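Local atomic coordinates of aminopeptidase P; XAA-pro aminopeptidase (Streptococcus thermophilus, PDB entry 3IL0), a protein that probably acts as a metal-dependent aminopeptidase of the M24B family, represented here by its N-terminal domain alone. Residues R6-F11 / V44-N49; R51-D56 / L61-S66. All coordinates share one frame; numbering follows the deposited sequence.

In the fold
Both contacts belong to the Creatinase/Prolidase N-terminal domain and pack a helix on its mixed sheet. Contact 1 sets helix 7-18 on strand 42-47. Contact 2 sets helix 60-66 on strand 51-55, the next strand in the chain. Their centres are about 16 Å apart. The two strands are antiparallel neighbours, and a probable hydrogen bond joins them, with Phe45 O 2.9 Å from Leu52 N. Val44 CG2 packs 4.1 Å from Phe53 CD1, and Phe70 touches both Ile46 and Phe53. Leu8 CB also meets Arg51 NE at 3.8 Å. In this family the metal site belongs to the C-terminal peptidase domain, which this chain lacks. Both contacts are packing within the N-terminal domain.

Contact 1 of 2, residues R6-F11 / V44-N49; sequences RRLERF and VFITKN
Ile46 of strand 42-47 packs against Phe11 and Leu8 of helix 7-18. This is helix-on-sheet packing in the Creatinase/Prolidase N-terminal domain. The Ile46 and Phe11 side chains come from opposite directions and meet between the two backbones. Along Ile46, CB comes first and lies 3.6 Å from Phe11 CE2. Ile46 CG2 stays beside the same part of the ring, 3.7 Å from Phe11 CD2. The other branch has CG1 beside the backbone N (chi1 -61°) and then runs on extended. This carries its tip, CD1, over the ring. Ile46 CD1 sits 3.7 Å from the centroid of the Phe11 ring and 11° off its normal, a CH-pi contact almost straight over the centre. The same methyl, Ile46 CD1, meets Leu8 CD2 at 4.3 Å, so one terminal carbon serves both helix residues. The interface is apolar and buried. Phe123 makes an edge-to-face contact with the Phe11 ring, and Leu34 of helix 28-35 touches Leu8, Phe11 and Ile46. Next to Ile46, Thr47 forms an ST turn: Thr47 OG1 accepts from Asn49 N at 3.0 Å, with a bent N-H...O angle of 136°, and also bonds Arg50 N.

Contact 2 of 2, residues R51-D56 / L61-S66; sequences RLFLTD and LIAKQS
Phe53 and Thr55 of strand 51-55 face Ala63 of helix 60-66. The two elements open a beta-alpha-beta unit that is completed by strand 71-74, a parallel neighbour of the first strand. Along the strand, Leu52 comes before the contact and Leu54 within it, and both pack on helix 78-88. Between them, Phe53 makes the main contact. Its CG is anti to the backbone N (chi1 179°), and the ring reaches out to the helix. Phe53 CE2 comes 3.6 Å from Ala63 CB, and Phe53 CZ follows at 4.1 Å from the same methyl. Phe53 CD2 is a little farther from Ala63 CB, at 4.2 Å. The methyl thus meets this end of the ring obliquely, with CE2 as its closest atom. Phe37 adds an edge-to-face contact to the ring. Thr55 turns back to the contact. Thr55 CG2 lies at the edge of the Phe53 ring, in plane, and 4.4 Å from Ala63 CB, while Thr55 OG1 bonds Asn41 O. The Ala63 methyl therefore meets both strand residues. In the helix, Ile62 O accepts from Ser66 N at 2.8 Å and from Ser66 OG at 2.7 Å, besides a weak bond from Gln65 N; the hydroxyl oxygen lies 53° out of the carbonyl plane.

Contact 1 of 2, residues R6-F11 / V44-N49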
ATOM      1  N   ARG A   6       2.208  15.624   3.629  1.00 62.86           N
ATOM      2  CA  ARG A   6       1.853  15.479   5.034  1.00 61.92           C
ATOM      3  C   ARG A   6       0.533  14.753   5.247  1.00 59.81           C
ATOM      4  O   ARG A   6       0.096  14.528   6.379  1.00 59.20           O
ATOM      5  CB  ARG A   6       1.927  16.844   5.750  1.00 62.63           C
ATOM      6  CG  ARG A   6       3.300  17.085   6.433  1.00 65.45           C
ATOM      7  CD  ARG A   6       3.556  18.574   6.837  1.00 68.79           C
ATOM      8  NE  ARG A   6       3.491  19.495   5.698  1.00 71.21           N
ATOM      9  CZ  ARG A   6       4.383  19.562   4.699  1.00 74.34           C
ATOM     10  NH1 ARG A   6       5.456  18.767   4.662  1.00 75.27           N
ATOM     11  NH2 ARG A   6       4.203  20.446   3.716  1.00 75.43           N
ATOM     12  N   ARG A   7      -0.103  14.379   4.139  1.00 57.59           N
ATOM     13  CA  ARG A   7      -0.907  13.141   4.117  1.00 55.28           C
ATOM     14  C   ARG A   7       0.024  11.953   4.276  1.00 52.81           C
ATOM     15  O   ARG A   7      -0.281  11.049   5.068  1.00 52.31           O
ATOM     16  CB  ARG A   7      -1.721  12.960   2.840  1.00 55.49           C
ATOM     17  CG  ARG A   7      -1.058  13.384   1.542  1.00 55.50           C
ATOM     18  CD  ARG A   7      -2.075  13.389   0.390  1.00 57.31           C
ATOM     19  NE  ARG A   7      -3.253  14.240   0.671  1.00 57.26           N
ATOM     20  CZ  ARG A   7      -4.165  14.614  -0.229  1.00 55.87           C
ATOM     21  NH1 ARG A   7      -4.044  14.262  -1.508  1.00 54.47           N
ATOM     22  NH2 ARG A   7      -5.195  15.369   0.156  1.00 55.47           N
ATOM     23  N   LEU A   8       1.148  11.985   3.541  1.00 49.46           N
ATOM     24  CA  LEU A   8       2.169  10.924   3.612  1.00 47.55           C
ATOM     25  C   LEU A   8       2.874  10.945   4.960  1.00 46.76           C
ATOM     26  O   LEU A   8       3.171   9.905   5.507  1.00 46.30           O
ATOM     27  CB  LEU A   8       3.142  10.979   2.436  1.00 46.03           C
ATOM     28  CG  LEU A   8       2.428  10.730   1.089  1.00 44.80           C
ATOM     29  CD1 LEU A   8       3.350  10.853  -0.110  1.00 41.65           C
ATOM     30  CD2 LEU A   8       1.755   9.371   1.045  1.00 42.79           C
ATOM     31  N   GLU A   9       3.052  12.116   5.552  1.00 46.37           N
ATOM     32  CA  GLU A   9       3.604  12.179   6.896  1.00 46.42           C
ATOM     33  C   GLU A   9       2.549  11.866   7.975  1.00 45.12           C
ATOM     34  O   GLU A   9       2.903  11.319   9.025  1.00 44.57           O
ATOM     35  CB  GLU A   9       4.324  13.502   7.167  1.00 47.90           C
ATOM     36  CG  GLU A   9       5.868  13.411   7.066  1.00 52.27           C
ATOM     37  CD  GLU A   9       6.467  14.002   5.749  1.00 59.60           C
ATOM     38  OE1 GLU A   9       6.166  15.190   5.392  1.00 63.11           O
ATOM     39  OE2 GLU A   9       7.290  13.288   5.096  1.00 62.41           O
ATOM     40  N   ARG A  10       1.265  12.170   7.742  1.00 43.35           N
ATOM     41  CA  ARG A  10       0.243  11.656   8.658  1.00 42.03           C
ATOM     42  C   ARG A  10       0.264  10.115   8.619  1.00 39.44           C
ATOM     43  O   ARG A  10       0.162   9.447   9.652  1.00 38.09           O
ATOM     44  CB  ARG A  10      -1.152  12.134   8.290  1.00 42.83           C
ATOM     45  CG  ARG A  10      -1.532  13.528   8.793  1.00 48.26           C
ATOM     46  CD  ARG A  10      -2.500  14.212   7.841  1.00 52.53           C
ATOM     47  NE  ARG A  10      -2.448  15.659   8.014  1.00 57.97           N
ATOM     48  CZ  ARG A  10      -3.064  16.349   9.000  1.00 61.55           C
ATOM     49  NH1 ARG A  10      -3.790  15.720   9.937  1.00 62.02           N
ATOM     50  NH2 ARG A  10      -2.951  17.688   9.058  1.00 61.42           N
ATOM     51  N   PHE A  11       0.377   9.575   7.407  1.00 36.93           N
ATOM     52  CA  PHE A  11       0.274   8.148   7.166  1.00 35.53           C
ATOM     53  C   PHE A  11       1.321   7.446   8.048  1.00 34.85           C
ATOM     54  O   PHE A  11       1.019   6.546   8.829  1.00 33.31           O
ATOM     55  CB  PHE A  11       0.525   7.864   5.671  1.00 35.36           C
ATOM     56  CG  PHE A  11       0.099   6.464   5.218  1.00 35.20           C
ATOM     57  CD1 PHE A  11      -0.977   6.301   4.361  1.00 33.71           C
ATOM     58  CD2 PHE A  11       0.782   5.325   5.660  1.00 36.83           C
ATOM     59  CE1 PHE A  11      -1.348   5.066   3.937  1.00 35.63           C
ATOM     60  CE2 PHE A  11       0.405   4.056   5.252  1.00 35.60           C
ATOM     61  CZ  PHE A  11      -0.642   3.920   4.381  1.00 36.98           C
ATOM     62  N   VAL A  44      -0.793   0.013  -3.690  1.00 29.93           N
ATOM     63  CA  VAL A  44       0.163   0.777  -2.892  1.00 26.70           C
ATOM     64  C   VAL A  44       0.542  -0.022  -1.661  1.00 24.78           C
ATOM     65  O   VAL A  44      -0.299  -0.733  -1.068  1.00 24.43           O
ATOM     66  CB  VAL A  44      -0.430   2.137  -2.542  1.00 26.57           C
ATOM     67  CG1 VAL A  44       0.314   2.834  -1.376  1.00 23.23           C
ATOM     68  CG2 VAL A  44      -0.474   2.952  -3.799  1.00 25.91           C
ATOM     69  N   PHE A  45       1.803   0.083  -1.276  1.00 22.37           N
ATOM     70  CA  PHE A  45       2.262  -0.599  -0.123  1.00 21.91           C
ATOM     71  C   PHE A  45       3.240   0.352   0.555  1.00 23.40           C
ATOM     72  O   PHE A  45       4.307   0.588   0.023  1.00 23.27           O
ATOM     73  CB  PHE A  45       2.930  -1.932  -0.514  1.00 21.32           C
ATOM     74  CG  PHE A  45       3.324  -2.794   0.673  1.00 18.81           C
ATOM     75  CD1 PHE A  45       2.381  -3.516   1.350  1.00 21.15           C
ATOM     76  CD2 PHE A  45       4.626  -2.855   1.103  1.00 20.65           C
ATOM     77  CE1 PHE A  45       2.732  -4.306   2.443  1.00 25.27           C
ATOM     78  CE2 PHE A  45       5.021  -3.662   2.220  1.00 20.94           C
ATOM     79  CZ  PHE A  45       4.070  -4.390   2.873  1.00 25.44           C
ATOM     80  N   ILE A  46       2.880   0.859   1.736  1.00 24.19           N
ATOM     81  CA  ILE A  46       3.656   1.853   2.493  1.00 25.58           C
ATOM     82  C   ILE A  46       4.146   1.238   3.815  1.00 25.64           C
ATOM     83  O   ILE A  46       3.366   0.610   4.567  1.00 25.34           O
ATOM     84  CB  ILE A  46       2.839   3.181   2.764  1.00 26.25           C
ATOM     85  CG1 ILE A  46       2.460   3.839   1.439  1.00 27.91           C
ATOM     86  CG2 ILE A  46       3.645   4.232   3.598  1.00 25.69           C
ATOM     87  CD1 ILE A  46       1.554   5.074   1.603  1.00 28.01           C
ATOM     88  N   THR A  47       5.450   1.413   4.060  1.00 24.76           N
ATOM     89  CA  THR A  47       6.106   1.051   5.323  1.00 25.15           C
ATOM     90  C   THR A  47       6.661   2.346   6.054  1.00 25.08           C
ATOM     91  O   THR A  47       6.556   3.470   5.542  1.00 23.87           O
ATOM     92  CB  THR A  47       7.264   0.052   5.009  1.00 25.45           C
ATOM     93  OG1 THR A  47       8.394   0.777   4.508  1.00 28.01           O
ATOM     94  CG2 THR A  47       6.790  -0.968   3.920  1.00 21.46           C
ATOM     95  N   LYS A  48       7.243   2.174   7.235  1.00 25.70           N
ATOM     96  CA  LYS A  48       7.915   3.276   7.872  1.00 27.52           C
ATOM     97  C   LYS A  48       9.035   3.828   6.994  1.00 29.89           C
ATOM     98  O   LYS A  48       9.330   5.011   7.100  1.00 31.14           O
ATOM     99  CB  LYS A  48       8.429   2.875   9.222  1.00 27.66           C
ATOM    100  CG  LYS A  48       7.267   2.864  10.223  1.00 29.77           C
ATOM    101  CD  LYS A  48       7.700   2.570  11.618  1.00 29.91           C
ATOM    102  CE  LYS A  48       6.529   2.083  12.460  1.00 31.95           C
ATOM    103  NZ  LYS A  48       6.374   0.626  12.185  1.00 30.77           N
ATOM    104  N   ASN A  49       9.605   2.998   6.099  1.00 30.28           N
ATOM    105  CA  ASN A  49      10.642   3.448   5.247  1.00 31.94           C
ATOM    106  C   ASN A  49      10.413   3.502   3.776  1.00 32.72           C
ATOM    107  O   ASN A  49      11.151   4.206   3.170  1.00 33.54           O
ATOM    108  CB  ASN A  49      11.921   2.754   5.636  1.00 31.56           C
ATOM    109  CG  ASN A  49      12.361   3.222   7.008  1.00 34.96           C
ATOM    110  OD1 ASN A  49      12.435   4.465   7.238  1.00 41.42           O
ATOM    111  ND2 ASN A  49      12.509   2.313   7.947  1.00 32.60           N
TER

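Contact 2 of 2, residues R51-D56 / L61-S66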
ATOM      1  N   ARG A  51       7.661   3.683   0.149  1.00 33.03           N
ATOM      2  CA  ARG A  51       6.372   3.850  -0.431  1.00 33.86           C
ATOM      3  C   ARG A  51       6.469   3.193  -1.780  1.00 33.78           C
ATOM      4  O   ARG A  51       7.272   3.624  -2.621  1.00 35.42           O
ATOM      5  CB  ARG A  51       6.047   5.321  -0.581  1.00 34.87           C
ATOM      6  CG  ARG A  51       6.084   6.089   0.724  1.00 36.69           C
ATOM      7  CD  ARG A  51       5.384   7.413   0.582  1.00 41.23           C
ATOM      8  NE  ARG A  51       5.721   8.205   1.754  1.00 45.75           N
ATOM      9  CZ  ARG A  51       6.702   9.098   1.825  1.00 48.36           C
ATOM     10  NH1 ARG A  51       7.437   9.404   0.767  1.00 49.14           N
ATOM     11  NH2 ARG A  51       6.926   9.702   2.977  1.00 51.68           N
ATOM     12  N   LEU A  52       5.661   2.158  -2.001  1.00 32.63           N
ATOM     13  CA  LEU A  52       5.665   1.455  -3.255  1.00 32.49           C
ATOM     14  C   LEU A  52       4.385   1.693  -4.013  1.00 34.01           C
ATOM     15  O   LEU A  52       3.275   1.681  -3.455  1.00 33.27           O
ATOM     16  CB  LEU A  52       5.832  -0.036  -3.013  1.00 31.75           C
ATOM     17  CG  LEU A  52       7.055  -0.528  -2.244  1.00 30.54           C
ATOM     18  CD1 LEU A  52       7.070  -2.050  -2.260  1.00 25.70           C
ATOM     19  CD2 LEU A  52       8.401   0.110  -2.837  1.00 28.17           C
ATOM     20  N   PHE A  53       4.532   1.886  -5.311  1.00 35.78           N
ATOM     21  CA  PHE A  53       3.373   1.986  -6.192  1.00 37.18           C
ATOM     22  C   PHE A  53       3.545   0.896  -7.217  1.00 37.99           C
ATOM     23  O   PHE A  53       4.569   0.859  -7.905  1.00 38.17           O
ATOM     24  CB  PHE A  53       3.333   3.379  -6.873  1.00 37.46           C
ATOM     25  CG  PHE A  53       2.178   3.559  -7.817  1.00 39.31           C
ATOM     26  CD1 PHE A  53       1.038   4.247  -7.415  1.00 41.49           C
ATOM     27  CD2 PHE A  53       2.224   3.030  -9.111  1.00 42.02           C
ATOM     28  CE1 PHE A  53      -0.028   4.417  -8.282  1.00 42.07           C
ATOM     29  CE2 PHE A  53       1.156   3.163  -9.970  1.00 42.26           C
ATOM     30  CZ  PHE A  53       0.029   3.879  -9.563  1.00 42.28           C
ATOM     31  N   LEU A  54       2.566   0.013  -7.348  1.00 39.33           N
ATOM     32  CA  LEU A  54       2.765  -1.136  -8.203  1.00 40.61           C
ATOM     33  C   LEU A  54       1.735  -1.153  -9.315  1.00 42.43           C
ATOM     34  O   LEU A  54       0.528  -1.146  -9.058  1.00 42.22           O
ATOM     35  CB  LEU A  54       2.754  -2.457  -7.377  1.00 40.50           C
ATOM     36  CG  LEU A  54       3.757  -2.574  -6.206  1.00 39.10           C
ATOM     37  CD1 LEU A  54       3.077  -2.407  -4.876  1.00 36.67           C
ATOM     38  CD2 LEU A  54       4.465  -3.888  -6.230  1.00 37.70           C
ATOM     39  N   THR A  55       2.223  -1.209 -10.552  1.00 44.97           N
ATOM     40  CA  THR A  55       1.346  -1.337 -11.712  1.00 46.99           C
ATOM     41  C   THR A  55       1.963  -2.145 -12.895  1.00 49.23           C
ATOM     42  O   THR A  55       3.147  -2.496 -12.894  1.00 48.90           O
ATOM     43  CB  THR A  55       0.884   0.060 -12.148  1.00 46.69           C
ATOM     44  OG1 THR A  55      -0.170  -0.066 -13.098  1.00 46.37           O
ATOM     45  CG2 THR A  55       2.036   0.857 -12.718  1.00 45.33           C
ATOM     46  N   ASP A  56       1.117  -2.466 -13.871  1.00 52.62           N
ATOM     47  CA  ASP A  56       1.521  -3.148 -15.129  1.00 55.28           C
ATOM     48  C   ASP A  56       2.314  -2.262 -16.119  1.00 56.89           C
ATOM     49  O   ASP A  56       2.541  -1.053 -15.879  1.00 56.99           O
ATOM     50  CB  ASP A  56       0.290  -3.698 -15.854  1.00 55.42           C
ATOM     51  CG  ASP A  56      -0.659  -2.593 -16.297  1.00 57.85           C
ATOM     52  OD1 ASP A  56      -0.175  -1.511 -16.734  1.00 57.48           O
ATOM     53  OD2 ASP A  56      -1.898  -2.806 -16.194  1.00 61.27           O
ATOM     54  N   LEU A  61       4.699   4.458 -17.445  1.00 63.51           N
ATOM     55  CA  LEU A  61       5.133   5.794 -17.881  1.00 63.09           C
ATOM     56  C   LEU A  61       4.215   6.832 -17.258  1.00 62.80           C
ATOM     57  O   LEU A  61       4.681   7.692 -16.493  1.00 62.59           O
ATOM     58  CB  LEU A  61       5.144   5.929 -19.424  1.00 63.25           C
ATOM     59  CG  LEU A  61       6.119   5.058 -20.247  1.00 62.43           C
ATOM     60  CD1 LEU A  61       5.622   4.844 -21.716  1.00 60.59           C
ATOM     61  CD2 LEU A  61       7.545   5.623 -20.190  1.00 59.54           C
ATOM     62  N   ILE A  62       2.917   6.738 -17.569  1.00 62.65           N
ATOM     63  CA  ILE A  62       1.883   7.526 -16.868  1.00 62.83           C
ATOM     64  C   ILE A  62       2.294   7.753 -15.408  1.00 63.00           C
ATOM     65  O   ILE A  62       2.604   8.888 -14.993  1.00 62.95           O
ATOM     66  CB  ILE A  62       0.502   6.799 -16.822  1.00 62.80           C
ATOM     67  CG1 ILE A  62      -0.124   6.673 -18.210  1.00 62.79           C
ATOM     68  CG2 ILE A  62      -0.436   7.508 -15.831  1.00 62.41           C
ATOM     69  CD1 ILE A  62      -0.034   5.280 -18.802  1.00 62.97           C
ATOM     70  N   ALA A  63       2.313   6.643 -14.656  1.00 62.85           N
ATOM     71  CA  ALA A  63       2.587   6.657 -13.225  1.00 62.74           C
ATOM     72  C   ALA A  63       3.981   7.196 -12.951  1.00 62.52           C
ATOM     73  O   ALA A  63       4.170   7.988 -12.019  1.00 62.67           O
ATOM     74  CB  ALA A  63       2.423   5.255 -12.633  1.00 62.69           C
ATOM     75  N   LYS A  64       4.955   6.798 -13.773  1.00 62.35           N
ATOM     76  CA  LYS A  64       6.334   7.227 -13.538  1.00 62.03           C
ATOM     77  C   LYS A  64       6.429   8.733 -13.634  1.00 61.86           C
ATOM     78  O   LYS A  64       7.262   9.331 -12.968  1.00 61.74           O
ATOM     79  CB  LYS A  64       7.349   6.550 -14.470  1.00 62.07           C
ATOM     80  CG  LYS A  64       8.757   6.523 -13.871  1.00 61.93           C
ATOM     81  CD  LYS A  64       9.454   5.174 -14.024  1.00 62.62           C
ATOM     82  CE  LYS A  64      10.536   5.016 -12.946  1.00 63.61           C
ATOM     83  NZ  LYS A  64      11.400   3.789 -13.085  1.00 64.72           N
ATOM     84  N   GLN A  65       5.550   9.351 -14.421  1.00 61.58           N
ATOM     85  CA  GLN A  65       5.541  10.808 -14.513  1.00 61.33           C
ATOM     86  C   GLN A  65       4.615  11.489 -13.517  1.00 61.03           C
ATOM     87  O   GLN A  65       5.040  12.420 -12.823  1.00 61.41           O
ATOM     88  CB  GLN A  65       5.266  11.258 -15.943  1.00 61.39           C
ATOM     89  CG  GLN A  65       6.573  11.435 -16.708  1.00 61.36           C
ATOM     90  CD  GLN A  65       6.382  11.571 -18.181  1.00 61.39           C
ATOM     91  OE1 GLN A  65       5.401  11.084 -18.732  1.00 61.83           O
ATOM     92  NE2 GLN A  65       7.322  12.237 -18.842  1.00 60.85           N
ATOM     93  N   SER A  66       3.370  11.036 -13.419  1.00 60.49           N
ATOM     94  CA  SER A  66       2.426  11.671 -12.487  1.00 59.97           C
ATOM     95  C   SER A  66       2.857  11.578 -11.002  1.00 59.43           C
ATOM     96  O   SER A  66       2.901  12.600 -10.327  1.00 59.54           O
ATOM     97  CB  SER A  66       1.005  11.118 -12.685  1.00 59.84           C
ATOM     98  OG  SER A  66       1.032   9.737 -12.996  1.00 60.60           O
TER